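Local atomic coordinates of arylmalonate decarboxylase (Bordetella bronchiseptica, PDB entry 3IXL), a protein that catalyses the decarboxylation of 2-aryl-2-methylmalonates to 2-arylpropionates, taking up a proton and releasing carbon dioxide. Residues P7-I12 against L31-S36; P21-R26 against S211-F216; G47-I52 against F79-A84. The protein carries 2 engineered substitutions. All coordinates share one frame; numbering follows the deposited sequence.

Contact 1. Residues P7-I12 against L31-S36; sequences PTIGMI and LPFIAS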
ATOM      1  N   PRO A   7      -7.380  20.577   0.619  1.00 22.52           N
ATOM      2  CA  PRO A   7      -6.823  19.787  -0.480  1.00 20.76           C
ATOM      3  C   PRO A   7      -7.504  18.424  -0.628  1.00 18.56           C
ATOM      4  O   PRO A   7      -7.674  17.687   0.349  1.00 18.45           O
ATOM      5  CB  PRO A   7      -5.343  19.621  -0.094  1.00 21.47           C
ATOM      6  CG  PRO A   7      -5.297  19.843   1.369  1.00 22.52           C
ATOM      7  CD  PRO A   7      -6.375  20.841   1.666  1.00 22.67           C
ATOM      8  N   THR A   8      -7.907  18.122  -1.852  1.00 15.92           N
ATOM      9  CA  THR A   8      -8.448  16.818  -2.200  1.00 14.39           C
ATOM     10  C   THR A   8      -7.279  15.881  -2.490  1.00 12.09           C
ATOM     11  O   THR A   8      -6.296  16.280  -3.107  1.00 11.92           O
ATOM     12  CB  THR A   8      -9.354  16.945  -3.424  1.00 14.93           C
ATOM     13  OG1 THR A   8     -10.442  17.828  -3.107  1.00 17.40           O
ATOM     14  CG2 THR A   8      -9.916  15.623  -3.815  1.00 16.12           C
ATOM     15  N   ILE A   9      -7.367  14.648  -2.004  1.00  9.54           N
ATOM     16  CA  ILE A   9      -6.341  13.651  -2.305  1.00  9.02           C
ATOM     17  C   ILE A   9      -6.906  12.662  -3.313  1.00  7.83           C
ATOM     18  O   ILE A   9      -7.960  12.067  -3.072  1.00  7.10           O
ATOM     19  CB  ILE A   9      -5.858  12.944  -1.024  1.00  9.20           C
ATOM     20  CG1 ILE A   9      -5.080  13.945  -0.160  1.00 10.72           C
ATOM     21  CG2 ILE A   9      -4.994  11.717  -1.372  1.00  9.65           C
ATOM     22  CD1 ILE A   9      -4.795  13.478   1.243  1.00 13.54           C
ATOM     23  N   GLY A  10      -6.224  12.512  -4.444  1.00  7.12           N
ATOM     24  CA  GLY A  10      -6.685  11.633  -5.506  1.00  6.80           C
ATOM     25  C   GLY A  10      -6.017  10.274  -5.464  1.00  6.30           C
ATOM     26  O   GLY A  10      -4.803  10.184  -5.209  1.00  6.28           O
ATOM     27  N   MET A  11      -6.795   9.230  -5.738  1.00  5.66           N
ATOM     28  CA  MET A  11      -6.302   7.845  -5.666  1.00  5.43           C
ATOM     29  C   MET A  11      -6.680   7.048  -6.897  1.00  5.90           C
ATOM     30  O   MET A  11      -7.845   7.016  -7.277  1.00  6.25           O
ATOM     31  CB  MET A  11      -6.836   7.172  -4.404  1.00  6.06           C
ATOM     32  CG  MET A  11      -6.227   7.794  -3.165  1.00  6.74           C
ATOM     33  SD  MET A  11      -6.747   7.021  -1.633  1.00  7.10           S
ATOM     34  CE  MET A  11      -5.423   7.600  -0.557  1.00  7.45           C
ATOM     35  N   ILE A  12      -5.690   6.417  -7.518  1.00  5.60           N
ATOM     36  CA  ILE A  12      -5.916   5.494  -8.622  1.00  5.55           C
ATOM     37  C   ILE A  12      -5.999   4.098  -8.010  1.00  5.76           C
ATOM     38  O   ILE A  12      -5.051   3.658  -7.350  1.00  5.56           O
ATOM     39  CB  ILE A  12      -4.782   5.568  -9.664  1.00  5.65           C
ATOM     40  CG1 ILE A  12      -4.613   6.998 -10.194  1.00  6.21           C
ATOM     41  CG2 ILE A  12      -5.071   4.604 -10.819  1.00  5.94           C
ATOM     42  CD1 ILE A  12      -3.337   7.197 -10.989  1.00  7.69           C
ATOM     43  N   LEU A  31     -10.899  14.193   6.008  1.00  9.64           N
ATOM     44  CA  LEU A  31     -10.204  14.513   4.763  1.00  9.09           C
ATOM     45  C   LEU A  31     -10.979  14.006   3.550  1.00  8.37           C
ATOM     46  O   LEU A  31     -11.544  12.915   3.599  1.00  7.91           O
ATOM     47  CB  LEU A  31      -8.791  13.927   4.757  1.00  9.20           C
ATOM     48  CG  LEU A  31      -7.803  14.442   5.798  1.00 10.72           C
ATOM     49  CD1 LEU A  31      -6.424  13.901   5.450  1.00 10.74           C
ATOM     50  CD2 LEU A  31      -7.764  15.961   5.876  1.00 12.32           C
ATOM     51  N   PRO A  32     -11.033  14.810   2.469  1.00  8.16           N
ATOM     52  CA  PRO A  32     -11.680  14.379   1.226  1.00  7.97           C
ATOM     53  C   PRO A  32     -10.750  13.568   0.322  1.00  7.78           C
ATOM     54  O   PRO A  32      -9.617  13.982   0.029  1.00  7.96           O
ATOM     55  CB  PRO A  32     -12.050  15.699   0.553  1.00  8.08           C
ATOM     56  CG  PRO A  32     -10.970  16.656   1.009  1.00  8.39           C
ATOM     57  CD  PRO A  32     -10.546  16.202   2.387  1.00  8.61           C
ATOM     58  N   PHE A  33     -11.242  12.422  -0.113  1.00  7.05           N
ATOM     59  CA  PHE A  33     -10.532  11.578  -1.066  1.00  6.89           C
ATOM     60  C   PHE A  33     -11.399  11.365  -2.286  1.00  7.02           C
ATOM     61  O   PHE A  33     -12.610  11.206  -2.156  1.00  7.19           O
ATOM     62  CB  PHE A  33     -10.205  10.218  -0.441  1.00  6.98           C
ATOM     63  CG  PHE A  33      -9.288  10.304   0.737  1.00  6.13           C
ATOM     64  CD1 PHE A  33      -9.806  10.356   2.033  1.00  6.99           C
ATOM     65  CD2 PHE A  33      -7.906  10.339   0.573  1.00  6.43           C
ATOM     66  CE1 PHE A  33      -8.967  10.451   3.138  1.00  7.09           C
ATOM     67  CE2 PHE A  33      -7.058  10.432   1.680  1.00  7.03           C
ATOM     68  CZ  PHE A  33      -7.585  10.497   2.958  1.00  6.63           C
ATOM     69  N   ILE A  34     -10.786  11.371  -3.467  1.00  6.32           N
ATOM     70  CA  ILE A  34     -11.476  11.027  -4.701  1.00  6.56           C
ATOM     71  C   ILE A  34     -10.690   9.934  -5.389  1.00  6.52           C
ATOM     72  O   ILE A  34      -9.477   9.817  -5.168  1.00  7.01           O
ATOM     73  CB  ILE A  34     -11.683  12.250  -5.637  1.00  6.74           C
ATOM     74  CG1 ILE A  34     -10.347  12.912  -5.998  1.00  7.04           C
ATOM     75  CG2 ILE A  34     -12.669  13.242  -5.002  1.00  7.69           C
ATOM     76  CD1 ILE A  34     -10.453  13.996  -7.082  1.00  7.83           C
ATOM     77  N   ALA A  35     -11.366   9.123  -6.193  1.00  6.52           N
ATOM     78  CA  ALA A  35     -10.722   7.956  -6.773  1.00  6.91           C
ATOM     79  C   ALA A  35     -11.146   7.725  -8.199  1.00  7.14           C
ATOM     80  O   ALA A  35     -12.180   8.218  -8.646  1.00  8.00           O
ATOM     81  CB  ALA A  35     -10.964   6.711  -5.922  1.00  7.39           C
ATOM     82  N   SER A  36     -10.306   6.991  -8.906  1.00  7.27           N
ATOM     83  CA  SER A  36     -10.536   6.646 -10.290  1.00  7.75           C
ATOM     84  C   SER A  36     -10.046   5.211 -10.468  1.00  7.97           C
ATOM     85  O   SER A  36      -8.941   4.866 -10.026  1.00  7.89           O
ATOM     86  CB  SER A  36      -9.793   7.623 -11.198  1.00  8.16           C
ATOM     87  OG  SER A  36     -10.196   7.462 -12.551  1.00 10.80           O
TER
HETATM   88  O   HOH W   1      -7.534  15.406   1.586  1.00 25.28           O

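Contact 2. Residues P21-R26 against S211-F216; sequences PADGAR and SSPAGF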
ATOM      1  N   PRO A  21     -10.753   3.596  -1.241  1.00  9.88           N
ATOM      2  CA  PRO A  21     -10.587   2.450  -0.346  1.00 10.01           C
ATOM      3  C   PRO A  21     -11.176   2.742   1.036  1.00 10.08           C
ATOM      4  O   PRO A  21     -11.082   3.869   1.537  1.00 10.27           O
ATOM      5  CB  PRO A  21      -9.068   2.246  -0.300  1.00 10.01           C
ATOM      6  CG  PRO A  21      -8.561   2.857  -1.583  1.00  9.87           C
ATOM      7  CD  PRO A  21      -9.480   4.033  -1.841  1.00  9.53           C
ATOM      8  N   ALA A  22     -11.803   1.728   1.630  1.00 10.99           N
ATOM      9  CA  ALA A  22     -12.603   1.898   2.843  1.00 10.80           C
ATOM     10  C   ALA A  22     -11.825   2.432   4.046  1.00 10.60           C
ATOM     11  O   ALA A  22     -12.407   3.028   4.958  1.00 11.06           O
ATOM     12  CB  ALA A  22     -13.297   0.588   3.197  1.00 11.31           C
ATOM     13  N   ASP A  23     -10.512   2.235   4.056  1.00  9.62           N
ATOM     14  CA  ASP A  23      -9.723   2.669   5.200  1.00  9.38           C
ATOM     15  C   ASP A  23      -9.719   4.182   5.408  1.00  9.28           C
ATOM     16  O   ASP A  23      -9.516   4.651   6.530  1.00  8.76           O
ATOM     17  CB  ASP A  23      -8.289   2.163   5.082  1.00  9.41           C
ATOM     18  CG  ASP A  23      -8.175   0.658   5.266  1.00 10.64           C
ATOM     19  OD1 ASP A  23      -9.178  -0.023   5.595  1.00 12.23           O
ATOM     20  OD2 ASP A  23      -7.059   0.156   5.058  1.00 11.68           O
ATOM     21  N   GLY A  24      -9.935   4.946   4.334  1.00  9.25           N
ATOM     22  CA  GLY A  24      -9.830   6.413   4.409  1.00  9.66           C
ATOM     23  C   GLY A  24     -10.822   7.043   5.369  1.00  9.54           C
ATOM     24  O   GLY A  24     -10.477   7.972   6.109  1.00  9.88           O
ATOM     25  N   ALA A  25     -12.047   6.527   5.351  1.00  9.95           N
ATOM     26  CA  ALA A  25     -13.129   7.034   6.202  1.00 10.24           C
ATOM     27  C   ALA A  25     -12.872   6.789   7.686  1.00 10.13           C
ATOM     28  O   ALA A  25     -13.415   7.492   8.537  1.00 11.58           O
ATOM     29  CB  ALA A  25     -14.451   6.423   5.790  1.00 10.82           C
ATOM     30  N   ARG A  26     -12.042   5.792   7.987  1.00  9.33           N
ATOM     31  CA  ARG A  26     -11.704   5.442   9.355  1.00  9.31           C
ATOM     32  C   ARG A  26     -10.437   6.160   9.823  1.00  8.51           C
ATOM     33  O   ARG A  26     -10.402   6.745  10.901  1.00  9.34           O
ATOM     34  CB  ARG A  26     -11.563   3.924   9.455  1.00  9.34           C
ATOM     35  CG  ARG A  26     -12.902   3.193   9.262  1.00 10.81           C
ATOM     36  CD  ARG A  26     -12.745   1.687   9.082  1.00 11.15           C
ATOM     37  NE  ARG A  26     -12.360   1.027  10.325  1.00 13.04           N
ATOM     38  CZ  ARG A  26     -11.970  -0.244  10.418  1.00 14.24           C
ATOM     39  NH1 ARG A  26     -11.887  -1.007   9.330  1.00 14.74           N
ATOM     40  NH2 ARG A  26     -11.646  -0.746  11.603  1.00 14.02           N
ATOM     41  N   SER A 211      -0.212  -2.215   3.461  1.00  5.44           N
ATOM     42  CA  SER A 211      -0.352  -1.502   2.174  1.00  5.81           C
ATOM     43  C   SER A 211      -1.387  -0.366   2.150  1.00  5.42           C
ATOM     44  O   SER A 211      -1.044   0.777   1.838  1.00  5.52           O
ATOM     45  CB  SER A 211      -0.694  -2.490   1.051  1.00  6.65           C
ATOM     46  OG  SER A 211       0.408  -3.289   0.709  1.00  7.08           O
ATOM     47  N   SER A 212      -2.648  -0.681   2.417  1.00  5.65           N
ATOM     48  CA  SER A 212      -3.696   0.333   2.273  1.00  6.30           C
ATOM     49  C   SER A 212      -3.504   1.491   3.265  1.00  6.13           C
ATOM     50  O   SER A 212      -3.430   2.650   2.866  1.00  5.97           O
ATOM     51  CB  SER A 212      -5.085  -0.292   2.363  1.00  6.73           C
ATOM     52  OG  SER A 212      -6.077   0.667   2.067  1.00 10.13           O
ATOM     53  N   PRO A 213      -3.402   1.188   4.573  1.00  5.51           N
ATOM     54  CA  PRO A 213      -3.177   2.271   5.526  1.00  5.72           C
ATOM     55  C   PRO A 213      -1.905   3.078   5.222  1.00  5.64           C
ATOM     56  O   PRO A 213      -1.933   4.308   5.297  1.00  6.26           O
ATOM     57  CB  PRO A 213      -3.092   1.536   6.871  1.00  5.94           C
ATOM     58  CG  PRO A 213      -3.910   0.291   6.639  1.00  6.78           C
ATOM     59  CD  PRO A 213      -3.550  -0.116   5.252  1.00  6.10           C
ATOM     60  N   ALA A 214      -0.811   2.415   4.852  1.00  5.30           N
ATOM     61  CA  ALA A 214       0.412   3.152   4.498  1.00  5.22           C
ATOM     62  C   ALA A 214       0.172   4.053   3.288  1.00  5.05           C
ATOM     63  O   ALA A 214       0.679   5.169   3.247  1.00  5.67           O
ATOM     64  CB  ALA A 214       1.570   2.199   4.228  1.00  5.52           C
ATOM     65  N   GLY A 215      -0.612   3.575   2.318  1.00  5.12           N
ATOM     66  CA  GLY A 215      -0.951   4.399   1.151  1.00  4.58           C
ATOM     67  C   GLY A 215      -1.634   5.695   1.563  1.00  4.29           C
ATOM     68  O   GLY A 215      -1.309   6.771   1.051  1.00  5.22           O
ATOM     69  N   PHE A 216      -2.582   5.597   2.493  1.00  4.76           N
ATOM     70  CA  PHE A 216      -3.243   6.793   3.014  1.00  4.97           C
ATOM     71  C   PHE A 216      -2.283   7.705   3.753  1.00  5.34           C
ATOM     72  O   PHE A 216      -2.262   8.902   3.517  1.00  6.25           O
ATOM     73  CB  PHE A 216      -4.426   6.417   3.915  1.00  5.52           C
ATOM     74  CG  PHE A 216      -5.655   6.045   3.148  1.00  4.86           C
ATOM     75  CD1 PHE A 216      -5.906   4.725   2.804  1.00  5.83           C
ATOM     76  CD2 PHE A 216      -6.540   7.034   2.722  1.00  6.00           C
ATOM     77  CE1 PHE A 216      -7.029   4.384   2.057  1.00  7.03           C
ATOM     78  CE2 PHE A 216      -7.671   6.711   1.975  1.00  7.14           C
ATOM     79  CZ  PHE A 216      -7.915   5.391   1.636  1.00  7.05           C
TER
HETATM   80  O   HOH W   2      -8.827   0.331   2.298  1.00 18.31           O

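Contact 3. Residues G47-I52 against F79-A84; sequences GYDAVI and FYRGAA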
ATOM      1  N   GLY A  47      -2.391  -9.525 -15.314  1.00 10.77           N
ATOM      2  CA  GLY A  47      -3.407  -8.531 -14.997  1.00 10.15           C
ATOM      3  C   GLY A  47      -2.842  -7.119 -15.017  1.00  9.56           C
ATOM      4  O   GLY A  47      -3.445  -6.208 -15.592  1.00  9.96           O
ATOM      5  N   TYR A  48      -1.681  -6.932 -14.397  1.00  8.89           N
ATOM      6  CA  TYR A  48      -1.065  -5.605 -14.360  1.00  8.87           C
ATOM      7  C   TYR A  48      -0.797  -5.079 -15.763  1.00  9.23           C
ATOM      8  O   TYR A  48      -1.055  -3.910 -16.050  1.00  9.37           O
ATOM      9  CB  TYR A  48       0.248  -5.596 -13.566  1.00  8.65           C
ATOM     10  CG  TYR A  48       0.185  -6.264 -12.211  1.00  8.41           C
ATOM     11  CD1 TYR A  48      -0.935  -6.133 -11.383  1.00  7.55           C
ATOM     12  CD2 TYR A  48       1.259  -7.027 -11.760  1.00  8.91           C
ATOM     13  CE1 TYR A  48      -0.980  -6.776 -10.138  1.00  7.78           C
ATOM     14  CE2 TYR A  48       1.223  -7.675 -10.538  1.00  8.61           C
ATOM     15  CZ  TYR A  48       0.099  -7.550  -9.735  1.00  8.62           C
ATOM     16  OH  TYR A  48       0.083  -8.205  -8.525  1.00  9.56           O
ATOM     17  N   ASP A  49      -0.284  -5.948 -16.636  1.00  9.33           N
ATOM     18  CA  ASP A  49       0.078  -5.525 -17.983  1.00  9.85           C
ATOM     19  C   ASP A  49      -1.128  -4.947 -18.731  1.00  9.86           C
ATOM     20  O   ASP A  49      -0.965  -4.065 -19.579  1.00 10.11           O
ATOM     21  CB  ASP A  49       0.672  -6.696 -18.762  1.00  9.99           C
ATOM     22  CG  ASP A  49       2.115  -6.997 -18.383  1.00 11.04           C
ATOM     23  OD1 ASP A  49       2.752  -6.231 -17.620  1.00 12.62           O
ATOM     24  OD2 ASP A  49       2.622  -8.028 -18.874  1.00 12.75           O
ATOM     25  N   ALA A  50      -2.328  -5.429 -18.405  1.00 10.24           N
ATOM     26  CA  ALA A  50      -3.544  -4.992 -19.100  1.00 10.49           C
ATOM     27  C   ALA A  50      -4.056  -3.606 -18.689  1.00 10.74           C
ATOM     28  O   ALA A  50      -4.874  -3.015 -19.397  1.00 11.38           O
ATOM     29  CB  ALA A  50      -4.650  -6.024 -18.959  1.00 10.77           C
ATOM     30  N   VAL A  51      -3.592  -3.090 -17.550  1.00  9.77           N
ATOM     31  CA  VAL A  51      -4.060  -1.781 -17.066  1.00  9.94           C
ATOM     32  C   VAL A  51      -2.954  -0.764 -16.797  1.00  9.52           C
ATOM     33  O   VAL A  51      -3.240   0.429 -16.651  1.00  9.03           O
ATOM     34  CB  VAL A  51      -4.952  -1.890 -15.793  1.00  9.77           C
ATOM     35  CG1 VAL A  51      -6.220  -2.670 -16.092  1.00 10.97           C
ATOM     36  CG2 VAL A  51      -4.177  -2.482 -14.609  1.00 11.00           C
ATOM     37  N   ILE A  52      -1.703  -1.222 -16.713  1.00  8.74           N
ATOM     38  CA  ILE A  52      -0.613  -0.349 -16.267  1.00  9.51           C
ATOM     39  C   ILE A  52      -0.466   0.898 -17.147  1.00  9.79           C
ATOM     40  O   ILE A  52      -0.112   1.970 -16.663  1.00  9.99           O
ATOM     41  CB  ILE A  52       0.734  -1.119 -16.144  1.00  9.63           C
ATOM     42  CG1 ILE A  52       1.833  -0.254 -15.511  1.00  9.86           C
ATOM     43  CG2 ILE A  52       1.204  -1.611 -17.509  1.00 10.00           C
ATOM     44  CD1 ILE A  52       1.603   0.094 -14.052  1.00 10.85           C
ATOM     45  N   PHE A  79       5.295  -2.283  -7.844  1.00  6.66           N
ATOM     46  CA  PHE A  79       6.575  -2.980  -7.611  1.00  6.53           C
ATOM     47  C   PHE A  79       6.915  -4.112  -8.583  1.00  6.49           C
ATOM     48  O   PHE A  79       8.060  -4.586  -8.573  1.00  6.94           O
ATOM     49  CB  PHE A  79       6.775  -3.420  -6.132  1.00  6.52           C
ATOM     50  CG  PHE A  79       5.912  -4.597  -5.675  1.00  6.24           C
ATOM     51  CD1 PHE A  79       6.025  -5.866  -6.264  1.00  6.17           C
ATOM     52  CD2 PHE A  79       5.031  -4.436  -4.612  1.00  6.05           C
ATOM     53  CE1 PHE A  79       5.235  -6.930  -5.832  1.00  6.92           C
ATOM     54  CE2 PHE A  79       4.245  -5.492  -4.156  1.00  6.24           C
ATOM     55  CZ  PHE A  79       4.344  -6.743  -4.764  1.00  6.58           C
ATOM     56  N   TYR A  80       5.960  -4.555  -9.405  1.00  6.90           N
ATOM     57  CA  TYR A  80       6.172  -5.813 -10.139  1.00  7.35           C
ATOM     58  C   TYR A  80       7.293  -5.796 -11.165  1.00  7.95           C
ATOM     59  O   TYR A  80       7.749  -6.854 -11.600  1.00  8.41           O
ATOM     60  CB  TYR A  80       4.890  -6.366 -10.761  1.00  7.56           C
ATOM     61  CG  TYR A  80       4.418  -5.767 -12.081  1.00  7.48           C
ATOM     62  CD1 TYR A  80       3.896  -4.471 -12.147  1.00  8.88           C
ATOM     63  CD2 TYR A  80       4.406  -6.536 -13.250  1.00  7.86           C
ATOM     64  CE1 TYR A  80       3.419  -3.951 -13.344  1.00  8.50           C
ATOM     65  CE2 TYR A  80       3.914  -6.028 -14.449  1.00  9.17           C
ATOM     66  CZ  TYR A  80       3.427  -4.730 -14.492  1.00  8.08           C
ATOM     67  OH  TYR A  80       2.923  -4.220 -15.676  1.00  9.93           O
ATOM     68  N   ARG A  81       7.708  -4.596 -11.565  1.00  8.29           N
ATOM     69  CA  ARG A  81       8.764  -4.438 -12.559  1.00  9.27           C
ATOM     70  C   ARG A  81      10.065  -3.970 -11.928  1.00  9.49           C
ATOM     71  O   ARG A  81      11.044  -3.727 -12.637  1.00 10.85           O
ATOM     72  CB  ARG A  81       8.308  -3.467 -13.644  1.00  9.84           C
ATOM     73  CG  ARG A  81       7.297  -4.078 -14.596  1.00  9.31           C
ATOM     74  CD  ARG A  81       6.780  -3.052 -15.585  1.00 11.82           C
ATOM     75  NE  ARG A  81       6.015  -3.665 -16.665  1.00 12.16           N
ATOM     76  CZ  ARG A  81       5.247  -2.995 -17.517  1.00 12.81           C
ATOM     77  NH1 ARG A  81       5.118  -1.671 -17.419  1.00 12.70           N
ATOM     78  NH2 ARG A  81       4.596  -3.655 -18.464  1.00 13.79           N
ATOM     79  N   GLY A  82      10.089  -3.847 -10.607  1.00  9.06           N
ATOM     80  CA  GLY A  82      11.298  -3.423  -9.902  1.00  8.85           C
ATOM     81  C   GLY A  82      11.261  -1.964  -9.484  1.00  8.88           C
ATOM     82  O   GLY A  82      10.313  -1.224  -9.819  1.00  8.45           O
ATOM     83  N   ALA A  83      12.300  -1.557  -8.758  1.00  8.89           N
ATOM     84  CA  ALA A  83      12.368  -0.216  -8.173  1.00  8.48           C
ATOM     85  C   ALA A  83      12.451   0.918  -9.190  1.00  8.77           C
ATOM     86  O   ALA A  83      11.822   1.969  -9.000  1.00  8.73           O
ATOM     87  CB  ALA A  83      13.534  -0.126  -7.189  1.00  9.46           C
ATOM     88  N   ALA A  84      13.232   0.725 -10.251  1.00  8.36           N
ATOM     89  CA  ALA A  84      13.371   1.766 -11.267  1.00  8.31           C
ATOM     90  C   ALA A  84      12.015   2.103 -11.891  1.00  8.08           C
ATOM     91  O   ALA A  84      11.719   3.279 -12.129  1.00  8.68           O
ATOM     92  CB  ALA A  84      14.359   1.365 -12.353  1.00  8.88           C
TER

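Contact 1. Residues P7-I12 against L31-S36
I9, G10, M11 and I12 pair in parallel with F33, I34, A35 and S36. They belong to the two strands of a beta-alpha-beta unit, with helix 23-27 between them in sequence. Strand 33-37 is an outer strand of a four-stranded parallel sheet, and strand 8-13 is hydrogen-bonded on its other edge to strand 67-72. Four backbone bonds join the segments. I9 N donates to P32 O and I34 N to I9 O. Next, M11 N reaches I34 O at 2.8 Å. S36 N closes the series on M11 O. At the P7 and P32 end a water donates to both P7 O and P32 O.

Apolar packing differs on the two faces. On one, I9 and F33 lie side by side, and I9 CB is 3.7 Å from F33 CD2. The extended chain of M11 brings its sulfur to the same ring in an oblique Met-aromatic contact, with SD 5.1 Å from the ring centroid of F33. Helix 211-222 packs on this face through F216. On the other face, T8 OG1 stands beside the backbone N (chi1 -61°). This leaves the methyl CG2 of T8 to meet I34 nearly at a right angle, 3.5 Å from I34 CG1.

Contact 2. Residues P21-R26 against S211-F216
The ring of F216 lies against the backbone of G24, and this is the tight part of the contact. G24 CA sits over one face of the ring in a CH-pi contact, 3.7 Å from the F216 ring centroid. Its nearest ring atom is F216 CE2, at 3.3 Å from G24 CA. G24 has no side chain, and the ring lies directly on its backbone. G24 N lies over the same face, nearer the rim. P21 meets the ring at its edge, with P21 CB 3.8 Å from F216 CE1. With CG anti to the carbonyl carbon (chi1 -80°), the F216 ring is carried over to the backbone of G24. The ring also packs edge-to-face with F33.

The looser part is polar and bridged by water, though still buried. One water accepts from D23 N and is hydrogen-bonded to S212 OG at 2.8 Å. D23 OD2 lies 3.2 Å from S212 OG and 3.5 Å from P213 CD. Here the helix 211-222 begins, directly after strand 208-210. The hydroxyl of S211 is hydrogen-bonded to S188 N and T75 OG1, and both of these residues line the ligand pocket. The chemistry implies a joint made by shape at the aromatic end. At the polar end, one bound water satisfies the N-H of D23 and links it to S212.

Contact 3. Residues G47-I52 against F79-A84
D49 OD1 receives the hydroxyl of Y80 at 2.8 Å, nearly along its C-O axis. The same oxygen forms a salt bridge with R81, whose NH2 is 3.3 Å from D49 OD1. One carboxylate oxygen thus ties together two consecutive side chains. The carboxylate is turned 38° from the guanidinium. Y80 OH also lies over the centre of the guanidinium, 3.1 Å above its plane. The nearby positive charge would be expected to favour the phenol as a donor to D49. R81 also makes a cation-pi contact with F85.

These groups join the end of helix 45-51 to the type I beta turn F79-G82. The turn links helix 75-79 to helix 83-97. G82 has a positive phi and stands at the N-cap of the second helix.

Inside the polar layer the edge of the Y48 ring meets the face of the Y80 ring, with the planes of Y48 and Y80 at 57°. CG of Y80 lies between its backbone N and carbonyl carbon (chi1 81°), which sets the ring against Y48. Y48 CD2 comes within 3.4 Å of Y80 CG. Y48 CB adds a CH-pi contact over the same ring, 3.7 Å from the Y80 ring centroid. On the opposite face of the Y80 ring lies CG of R81. The hydroxyl of Y48 is hydrogen-bonded to S76, a residue of the phenylacetate pocket. I52 packs beside the cluster, with its CG2 3.6 Å from Y80 OH.

How the contacts relate
Contact 1 pairs the two strands of the beta-alpha-beta unit. Contact 2 packs the helix between them, 23-27, on helix 211-222, and the two contacts touch. M11 CE is 3.5 Å from F216 CE2, and F33 CE2 is 3.6 Å from F216 CD2, making one continuous hydrophobic cluster. Contact 1 lies at the sheet edge and is partly buried, with mainly backbone bonding. Contact 2 is buried nearer the centre of the chain and relies on ring packing and one water. Contact 3 stands apart, its centre about 21 Å from that of contact 2, on the opposite side of the chain's centre. It joins different helices and combines a buried aromatic pair with an exposed salt bridge.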